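Local coordinates for uncharacterized protein C22E12.03c (PDB 4QYT) that converts methylglyoxal to D-lactate in one glutathione-independent step and helps protect the fission yeast cell against reactive oxygen species, at residues F10-D13 with G14-E17; G82-G85 with A86-S90; D68-A71 with K72-I76. All blocks are in the same frame, centred on the assembly; numbering follows the deposited sequence. Where two conformers were deposited one is given.

Interaction 1 of 3, residues F10-D13 with G14-E17; sequences FVAD and GTDE
Ala12 N gives its hydrogen to the Thr15 hydroxyl: N to OG1 is 2.9 Å, and the bond is close to straight, with 160° at the hydrogen. Beside it the chain closes a second time, Thr15 N donating to Ala12 O over 3.0 Å. This second donor does not sit on a lone pair but rises 39° out of the carbonyl plane. Both polar backbone atoms of the buried Ala12 are thus taken up by a single threonine. With chi1 at -71° the hydroxyl lies next to threonine's own backbone N and faces Ala12, while the methyl CG2 goes anti to that N. The carbon side of Thr15 meets Val11: in the conformer given, Val11 CG2 lies 3.7 Å from Thr15 CB, a contact made less certain by the second conformer of this valine. Met49, in a neighbouring loop, touches both.

The backbone from Ala12 to Thr15 makes a type II beta turn. Gly14, with its positive phi, takes its third position, where a CB would jam against the carbonyl O of Asp13. Asp13 directs its CB away from 14-17, and its carboxylate is held by Tyr38 OH and Lys48 N. Further on, Asp16 is the N-cap of helix 17-29: OD2 receives Glu19 N, while OD1 forms a salt bridge with Arg29 of the second subunit. This is a strand-turn-helix connection, in which a type II turn at the end of strand 7-12 leads into the helix carrying Glu19, an inferred active-site residue of this DJ-1/PfpI family enzyme.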
ATOM      1  N   PHE A  10       8.172 -10.666  -5.398  1.00  6.88           N
ATOM      2  CA  PHE A  10       9.450 -10.104  -5.832  1.00  6.84           C
ATOM      3  C   PHE A  10       9.475  -8.616  -5.553  1.00  7.44           C
ATOM      4  O   PHE A  10       8.467  -7.915  -5.631  1.00  8.87           O
ATOM      5  CB  PHE A  10       9.662 -10.359  -7.327  1.00  8.13           C
ATOM      6  CG  PHE A  10      10.066 -11.761  -7.674  1.00  8.06           C
ATOM      7  CD1 PHE A  10      11.306 -12.251  -7.294  1.00  8.44           C
ATOM      8  CD2 PHE A  10       9.259 -12.597  -8.439  1.00  8.90           C
ATOM      9  CE1 PHE A  10      11.720 -13.522  -7.670  1.00  9.56           C
ATOM     10  CE2 PHE A  10       9.691 -13.852  -8.825  1.00  9.46           C
ATOM     11  CZ  PHE A  10      10.919 -14.321  -8.448  1.00  9.19           C
ATOM     12  N   VAL A  11      10.688  -8.102  -5.351  0.70  7.41           N
ATOM     13  CA  VAL A  11      10.890  -6.694  -5.053  0.70  7.55           C
ATOM     14  C   VAL A  11      12.282  -6.310  -5.533  0.70  8.01           C
ATOM     15  O   VAL A  11      13.216  -7.105  -5.446  0.70  8.69           O
ATOM     16  CB  VAL A  11      10.656  -6.375  -3.560  0.70  7.83           C
ATOM     17  CG1 VAL A  11      11.721  -7.014  -2.666  0.70  6.59           C
ATOM     18  CG2 VAL A  11      10.517  -4.892  -3.268  0.70  8.04           C
ATOM     19  N   ALA A  12      12.421  -5.086  -6.024  1.00  8.92           N
ATOM     20  CA  ALA A  12      13.692  -4.568  -6.491  1.00  9.52           C
ATOM     21  C   ALA A  12      13.787  -3.116  -6.031  1.00  9.74           C
ATOM     22  O   ALA A  12      12.784  -2.492  -5.684  1.00  9.37           O
ATOM     23  CB  ALA A  12      13.734  -4.654  -8.014  1.00 10.95           C
ATOM     24  N   ASP A  13      14.978  -2.530  -6.120  1.00 10.51           N
ATOM     25  CA  ASP A  13      15.036  -1.079  -6.006  1.00 10.72           C
ATOM     26  C   ASP A  13      14.123  -0.476  -7.063  1.00 11.01           C
ATOM     27  O   ASP A  13      14.144  -0.877  -8.224  1.00 11.43           O
ATOM     28  CB  ASP A  13      16.497  -0.620  -6.122  1.00 12.57           C
ATOM     29  CG  ASP A  13      17.326  -1.164  -5.006  1.00 13.13           C
ATOM     30  OD1 ASP A  13      17.042  -0.876  -3.847  1.00 15.36           O
ATOM     31  OD2 ASP A  13      18.197  -2.025  -5.272  1.00 17.36           O
ATOM     32  N   GLY A  14      13.294   0.481  -6.658  1.00 10.14           N
ATOM     33  CA  GLY A  14      12.361   1.067  -7.602  1.00 10.77           C
ATOM     34  C   GLY A  14      10.995   0.398  -7.635  1.00  9.84           C
ATOM     35  O   GLY A  14      10.139   0.833  -8.420  1.00 11.21           O
ATOM     36  N   THR A  15      10.740  -0.626  -6.794  1.00  9.10           N
ATOM     37  CA  THR A  15       9.405  -1.221  -6.760  1.00  8.63           C
ATOM     38  C   THR A  15       8.417  -0.251  -6.100  1.00  8.49           C
ATOM     39  O   THR A  15       8.720   0.373  -5.065  1.00  8.71           O
ATOM     40  CB  THR A  15       9.432  -2.563  -5.997  1.00  8.32           C
ATOM     41  OG1 THR A  15      10.121  -3.537  -6.800  1.00  9.73           O
ATOM     42  CG2 THR A  15       8.043  -3.048  -5.660  1.00  9.17           C
ATOM     43  N   ASP A  16       7.213  -0.197  -6.650  1.00  8.51           N
ATOM     44  CA  ASP A  16       6.174   0.651  -6.090  1.00  8.66           C
ATOM     45  C   ASP A  16       5.666   0.168  -4.727  1.00  7.64           C
ATOM     46  O   ASP A  16       5.290  -0.993  -4.573  1.00  8.27           O
ATOM     47  CB  ASP A  16       5.002   0.724  -7.071  1.00  9.32           C
ATOM     48  CG  ASP A  16       3.952   1.655  -6.585  1.00  9.20           C
ATOM     49  OD1 ASP A  16       4.214   2.875  -6.650  1.00 10.76           O
ATOM     50  OD2 ASP A  16       2.886   1.181  -6.145  1.00 10.27           O
ATOM     51  N   GLU A  17       5.594   1.101  -3.794  1.00  7.67           N
ATOM     52  CA  GLU A  17       5.162   0.782  -2.428  1.00  7.83           C
ATOM     53  C   GLU A  17       3.718   0.291  -2.367  1.00  7.02           C
ATOM     54  O   GLU A  17       3.395  -0.631  -1.590  1.00  7.63           O
ATOM     55  CB  GLU A  17       5.295   1.999  -1.526  1.00  8.17           C
ATOM     56  CG  GLU A  17       6.709   2.506  -1.263  1.00  9.04           C
ATOM     57  CD  GLU A  17       7.296   3.478  -2.268  1.00  9.19           C
ATOM     58  OE1 GLU A  17       6.813   3.537  -3.443  1.00 10.44           O
ATOM     59  OE2 GLU A  17       8.258   4.164  -1.898  1.00 10.62           O
TER

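Interaction 2 of 3, residues G82-G85 with A86-S90; sequences GGLG and AKTLS. With EDO (1,2-ethanediol), chain G.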
ATOM      1  N   GLY A  82       6.088  -0.062 -10.591  1.00 12.08           N
ATOM      2  CA  GLY A  82       7.091   0.974 -10.426  1.00 12.29           C
ATOM      3  C   GLY A  82       8.072   0.907 -11.585  1.00 14.04           C
ATOM      4  O   GLY A  82       8.517  -0.183 -11.947  1.00 14.78           O
ATOM      5  N   GLY A  83       8.430   2.033 -12.196  1.00 16.17           N
ATOM      6  CA  GLY A  83       9.186   1.970 -13.443  1.00 17.33           C
ATOM      7  C   GLY A  83      10.520   1.250 -13.302  1.00 16.22           C
ATOM      8  O   GLY A  83      10.837   0.352 -14.093  1.00 16.60           O
ATOM      9  N   LEU A  84      11.329   1.685 -12.344  1.00 15.04           N
ATOM     10  CA  LEU A  84      12.647   1.102 -12.180  1.00 15.69           C
ATOM     11  C   LEU A  84      12.530  -0.346 -11.703  1.00 14.45           C
ATOM     12  O   LEU A  84      13.242  -1.238 -12.187  1.00 14.95           O
ATOM     13  CB  LEU A  84      13.518   1.936 -11.247  1.00 15.38           C
ATOM     14  CG  LEU A  84      14.868   1.341 -10.832  1.00 17.69           C
ATOM     15  CD1 LEU A  84      15.772   1.063 -12.030  1.00 20.98           C
ATOM     16  CD2 LEU A  84      15.525   2.207  -9.783  1.00 19.72           C
ATOM     17  N   GLY A  85      11.685  -0.604 -10.699  1.00 12.69           N
ATOM     18  CA  GLY A  85      11.563  -1.953 -10.185  1.00 12.42           C
ATOM     19  C   GLY A  85      11.158  -2.949 -11.244  1.00 12.87           C
ATOM     20  O   GLY A  85      11.689  -4.052 -11.335  1.00 13.01           O
ATOM     21  N   ALA A  86      10.192  -2.553 -12.060  1.00 13.52           N
ATOM     22  CA  ALA A  86       9.715  -3.414 -13.133  1.00 14.61           C
ATOM     23  C   ALA A  86      10.807  -3.601 -14.191  1.00 14.92           C
ATOM     24  O   ALA A  86      10.865  -4.685 -14.791  1.00 14.86           O
ATOM     25  CB  ALA A  86       8.468  -2.802 -13.768  1.00 17.58           C
ATOM     26  N   LYS A  87      11.573  -2.544 -14.517  1.00 14.78           N
ATOM     27  CA  LYS A  87      12.650  -2.687 -15.478  1.00 16.10           C
ATOM     28  C   LYS A  87      13.598  -3.768 -14.988  1.00 15.10           C
ATOM     29  O   LYS A  87      13.933  -4.707 -15.731  1.00 17.36           O
ATOM     30  CB  LYS A  87      13.358  -1.359 -15.665  1.00 16.58           C
ATOM     31  CG  LYS A  87      14.563  -1.459 -16.588  1.00 19.25           C
ATOM     32  CD  LYS A  87      15.271  -0.113 -16.784  1.00 25.84           C
ATOM     33  CE  LYS A  87      16.015  -0.027 -18.099  1.00 38.73           C
ATOM     34  NZ  LYS A  87      16.731  -1.289 -18.434  1.00 52.71           N
ATOM     35  N   THR A  88      13.982  -3.687 -13.726  1.00 14.80           N
ATOM     36  CA  THR A  88      14.908  -4.679 -13.196  1.00 14.00           C
ATOM     37  C   THR A  88      14.300  -6.075 -13.192  1.00 13.46           C
ATOM     38  O   THR A  88      14.886  -7.032 -13.696  1.00 14.58           O
ATOM     39  CB  THR A  88      15.345  -4.244 -11.810  1.00 14.11           C
ATOM     40  OG1 THR A  88      16.096  -3.065 -11.961  1.00 16.01           O
ATOM     41  CG2 THR A  88      16.152  -5.298 -11.139  1.00 15.33           C
ATOM     42  N   LEU A  89      13.099  -6.213 -12.621  1.00 12.46           N
ATOM     43  CA  LEU A  89      12.526  -7.562 -12.491  1.00 12.17           C
ATOM     44  C   LEU A  89      12.277  -8.193 -13.854  1.00 12.44           C
ATOM     45  O   LEU A  89      12.556  -9.379 -14.063  1.00 13.09           O
ATOM     46  CB  LEU A  89      11.262  -7.508 -11.629  1.00 11.56           C
ATOM     47  CG  LEU A  89      11.472  -7.149 -10.160  1.00 11.05           C
ATOM     48  CD1 LEU A  89      10.157  -6.989  -9.452  1.00 11.77           C
ATOM     49  CD2 LEU A  89      12.340  -8.159  -9.447  1.00 11.82           C
ATOM     50  N   SER A  90      11.716  -7.418 -14.773  1.00 13.12           N
ATOM     51  CA  SER A  90      11.327  -7.935 -16.077  1.00 14.23           C
ATOM     52  C   SER A  90      12.553  -8.375 -16.883  1.00 14.49           C
ATOM     53  O   SER A  90      12.396  -9.185 -17.804  1.00 17.34           O
ATOM     54  CB  SER A  90      10.485  -6.956 -16.884  1.00 15.32           C
ATOM     55  OG  SER A  90      11.257  -5.830 -17.265  1.00 16.33           O
TER
HETATM   56  C1  EDO G 203       6.720   4.592 -11.897  1.00 29.75           C
HETATM   57  O1  EDO G 203       8.062   4.896 -11.609  1.00 28.68           O
HETATM   58  C2  EDO G 203       6.144   4.400 -10.518  1.00 34.08           C
HETATM   59  O2  EDO G 203       4.820   4.842 -10.523  1.00 22.94           O
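The flat groups that meet between 82-85 and 86-90 are peptides, and their carbonyls are approached more from in front than over a face. Gly82 O takes Ala86 N at 2.9 Å nearly along the C=O axis. Thr88 N on Leu84 O (3.0 Å) and Leu89 N on Gly85 O (2.9 Å) are both tilted 19° from the carbonyl plane, and Lys87 N on Gly83 O somewhat more. Ala86 O is gripped from opposite faces of its plane: Ser90 N lies 2.9 Å from it, and Ser90 OG donates over 2.8 Å, folded back onto the helix by a chi1 of 68°.

Few side chains add to this i to i+4 pattern. Leu84 and Thr88 lie side by side and point the same way, with Leu84 CD1 4.1 Å from Thr88 OG1. Leu89 bends over the preceding turn, its CG 3.3 Å from Gly85 O. Gly82, the N-cap residue, has phi 89°, a conformation suited to glycine.

The start of the helix borders the inferred active site. Gly82 N donates to OD2 of residue 114, the cysteine found here as a sulfinic acid, while Gly83 N holds O1 of an ethanediol, probably from the crystallisation liquor, that Arg51 also binds.

Helix 83-90 follows strand 76-79 after a short loop and lies against strand 7-12, with Thr88 on Ala12 and Leu89 on both Ala12 and Phe10; Ala86 packs on Ala115.

Interaction 3 of 3, residues D68-A71 with K72-I76; sequences DDFA and KQYDI. With EDO (1,2-ethanediol), chain F.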
ATOM      1  N   ASP A  68      13.935 -24.085 -10.893  1.00 11.38           N
ATOM      2  CA  ASP A  68      13.352 -25.330 -10.414  1.00 10.77           C
ATOM      3  C   ASP A  68      13.327 -25.349  -8.885  1.00  9.80           C
ATOM      4  O   ASP A  68      12.345 -25.815  -8.291  1.00 10.15           O
ATOM      5  CB  ASP A  68      14.122 -26.540 -10.931  1.00 11.82           C
ATOM      6  CG  ASP A  68      13.827 -26.873 -12.401  1.00 12.70           C
ATOM      7  OD1 ASP A  68      12.805 -26.419 -12.938  1.00 16.89           O
ATOM      8  OD2 ASP A  68      14.569 -27.711 -12.961  1.00 14.53           O
ATOM      9  N   ASP A  69      14.387 -24.843  -8.224  1.00  9.34           N
ATOM     10  CA  ASP A  69      14.368 -24.813  -6.773  1.00  8.82           C
ATOM     11  C   ASP A  69      13.307 -23.853  -6.251  1.00  8.16           C
ATOM     12  O   ASP A  69      12.642 -24.097  -5.242  1.00  8.79           O
ATOM     13  CB  ASP A  69      15.751 -24.542  -6.191  1.00  9.28           C
ATOM     14  CG  ASP A  69      15.826 -25.005  -4.750  1.00  9.36           C
ATOM     15  OD1 ASP A  69      15.798 -26.235  -4.557  1.00 10.79           O
ATOM     16  OD2 ASP A  69      15.902 -24.167  -3.846  1.00 11.16           O
ATOM     17  N   PHE A  70      13.172 -22.716  -6.943  1.00  8.45           N
ATOM     18  CA  PHE A  70      12.119 -21.769  -6.632  1.00  8.15           C
ATOM     19  C   PHE A  70      10.760 -22.436  -6.657  1.00  8.21           C
ATOM     20  O   PHE A  70       9.935 -22.257  -5.752  1.00  8.63           O
ATOM     21  CB  PHE A  70      12.168 -20.597  -7.612  1.00  8.65           C
ATOM     22  CG  PHE A  70      11.166 -19.525  -7.296  1.00  8.37           C
ATOM     23  CD1 PHE A  70       9.859 -19.626  -7.710  1.00  8.51           C
ATOM     24  CD2 PHE A  70      11.555 -18.368  -6.667  1.00  8.43           C
ATOM     25  CE1 PHE A  70       8.945 -18.608  -7.483  1.00  8.94           C
ATOM     26  CE2 PHE A  70      10.678 -17.309  -6.472  1.00  8.88           C
ATOM     27  CZ  PHE A  70       9.375 -17.426  -6.893  1.00  8.98           C
ATOM     28  N   ALA A  71      10.522 -23.243  -7.692  1.00  9.23           N
ATOM     29  CA  ALA A  71       9.251 -23.912  -7.833  1.00 10.40           C
ATOM     30  C   ALA A  71       8.996 -24.975  -6.773  1.00  9.93           C
ATOM     31  O   ALA A  71       7.857 -25.317  -6.476  1.00 13.39           O
ATOM     32  CB  ALA A  71       9.148 -24.541  -9.220  1.00 12.48           C
ATOM     33  N   LYS A  72      10.066 -25.463  -6.154  1.00  9.37           N
ATOM     34  CA  LYS A  72       9.931 -26.351  -5.005  1.00 10.33           C
ATOM     35  C   LYS A  72       9.555 -25.612  -3.722  1.00 11.00           C
ATOM     36  O   LYS A  72       9.095 -26.232  -2.774  1.00 18.47           O
ATOM     37  CB  LYS A  72      11.233 -27.095  -4.739  1.00  9.17           C
ATOM     38  CG  LYS A  72      11.602 -28.093  -5.815  1.00  9.11           C
ATOM     39  CD  LYS A  72      12.972 -28.707  -5.592  1.00  9.81           C
ATOM     40  CE  LYS A  72      13.408 -29.644  -6.704  1.00  9.58           C
ATOM     41  NZ  LYS A  72      14.786 -30.140  -6.421  1.00  9.66           N
ATOM     42  N   GLN A  73       9.752 -24.312  -3.686  1.00  9.17           N
ATOM     43  CA  GLN A  73       9.528 -23.489  -2.499  1.00  9.48           C
ATOM     44  C   GLN A  73       8.259 -22.655  -2.549  1.00  9.27           C
ATOM     45  O   GLN A  73       7.694 -22.358  -1.482  1.00 11.96           O
ATOM     46  CB  GLN A  73      10.719 -22.556  -2.255  1.00  9.14           C
ATOM     47  CG  GLN A  73      12.011 -23.294  -1.975  1.00  9.63           C
ATOM     48  CD  GLN A  73      13.132 -22.343  -1.615  1.00  9.18           C
ATOM     49  OE1 GLN A  73      12.999 -21.510  -0.725  1.00 11.21           O
ATOM     50  NE2 GLN A  73      14.259 -22.446  -2.317  1.00 11.26           N
ATOM     51  N   TYR A  74       7.844 -22.220  -3.724  1.00  8.09           N
ATOM     52  CA  TYR A  74       6.763 -21.243  -3.873  1.00  7.78           C
ATOM     53  C   TYR A  74       5.756 -21.730  -4.879  1.00  8.57           C
ATOM     54  O   TYR A  74       6.089 -22.412  -5.850  1.00  9.46           O
ATOM     55  CB  TYR A  74       7.316 -19.870  -4.311  1.00  8.35           C
ATOM     56  CG  TYR A  74       8.244 -19.255  -3.333  1.00  7.59           C
ATOM     57  CD1 TYR A  74       7.784 -18.683  -2.149  1.00  8.78           C
ATOM     58  CD2 TYR A  74       9.597 -19.209  -3.569  1.00  8.27           C
ATOM     59  CE1 TYR A  74       8.654 -18.112  -1.233  1.00  9.03           C
ATOM     60  CE2 TYR A  74      10.473 -18.638  -2.676  1.00  8.56           C
ATOM     61  CZ  TYR A  74      10.001 -18.110  -1.474  1.00  8.30           C
ATOM     62  OH  TYR A  74      10.904 -17.546  -0.594  1.00  9.74           O
ATOM     63  N   ASP A  75       4.501 -21.344  -4.653  1.00  8.58           N
ATOM     64  CA  ASP A  75       3.399 -21.635  -5.560  1.00  9.07           C
ATOM     65  C   ASP A  75       2.887 -20.438  -6.329  1.00  8.65           C
ATOM     66  O   ASP A  75       2.206 -20.609  -7.349  1.00  9.20           O
ATOM     67  CB  ASP A  75       2.230 -22.254  -4.752  1.00 11.48           C
ATOM     68  CG  ASP A  75       2.688 -23.397  -3.920  1.00 12.88           C
ATOM     69  OD1 ASP A  75       3.153 -24.390  -4.525  1.00 14.78           O
ATOM     70  OD2 ASP A  75       2.764 -23.247  -2.684  1.00 16.88           O
ATOM     71  N   ILE A  76       3.121 -19.234  -5.808  1.00  8.04           N
ATOM     72  CA  ILE A  76       2.656 -18.006  -6.449  1.00  8.12           C
ATOM     73  C   ILE A  76       3.874 -17.081  -6.539  1.00  7.42           C
ATOM     74  O   ILE A  76       4.596 -16.912  -5.571  1.00  8.34           O
ATOM     75  CB  ILE A  76       1.525 -17.326  -5.656  1.00  8.51           C
ATOM     76  CG1 ILE A  76       0.349 -18.271  -5.419  1.00  9.94           C
ATOM     77  CG2 ILE A  76       1.077 -16.038  -6.348  1.00  9.59           C
ATOM     78  CD1 ILE A  76      -0.868 -17.597  -4.823  1.00 12.24           C
TER
HETATM   79  C1  EDO F 202      15.274 -24.575 -14.312  1.00 21.33           C
HETATM   80  O1  EDO F 202      15.862 -24.386 -13.013  1.00 18.89           O
HETATM   81  C2  EDO F 202      15.980 -23.791 -15.402  1.00 27.57           C
HETATM   82  O2  EDO F 202      15.448 -22.457 -15.485  1.00 32.19           O
HETATM   83  O   HOH W   1      16.260 -27.870  -6.608  1.00 21.19           O
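Phe70 and Tyr74 make the apolar part of this helix end. Tyr74 CD2 sits over the centre of one face of the Phe70 ring, 3.6 Å from Phe70 CE2, and the planes are inclined at 44°, so the pair is oblique. Tyr74 CB adds an off-centre CH-pi contact to the same ring. With CG anti to the backbone N (chi1 -176°), the Phe70 ring swings back to the side of its carbonyl carbon, where Tyr74 CD2 can meet its face.

Backbone bonds show the helix running out. Phe70 O accepts twice: Tyr74 N arrives almost head-on at 2.9 Å, while Gln73 N, also 2.9 Å away, stands 62° above the carbonyl plane. Lys72 N bonds to Asp68 O and, weakly, to Asp69 O.

The polar side chains gather on Asp69. Gln73 NE2 donates to Asp69 OD2 at 2.8 Å, from above the carboxylate plane but nearly within its own amide plane. On the other oxygen, a water bridges Asp69 OD1 to Lys72 NZ, 2.7 Å from each; the two charges stay 4.4 Å apart, beyond a salt bridge.

Arg59 ties down both Gln73 OE1 and Tyr74 OH, the latter also bonded to Asp35. The chemistry is therefore two-sided: a buried aromatic pair on one side, and on the other a carboxylate joined to an amide directly and, in place of a direct salt bridge, to an ammonium through a single water.

In the fold
Along the chain the order is interaction 1, interaction 3, interaction 2. All three belong to one alpha/beta domain built on a mostly parallel sheet. Interaction 1 spans the end region of strand 7-12 and the loop after it; interaction 2 comes after the neighbouring strand 76-79. Their centres lie about 7 Å apart, and Gly14 O and Gly85 N, at 3.1 Å, probably share a hydrogen bond. Together they bring Glu19 and the oxidised Cys114 close to the same helix start. The centre of interaction 3, at the entry to strand 76-79, lies about 20 Å from that of interaction 1, yet Phe10 CZ packs 3.6 Å from Phe70 CE2. Phe10 therefore links helix 67-73 to helix 83-90.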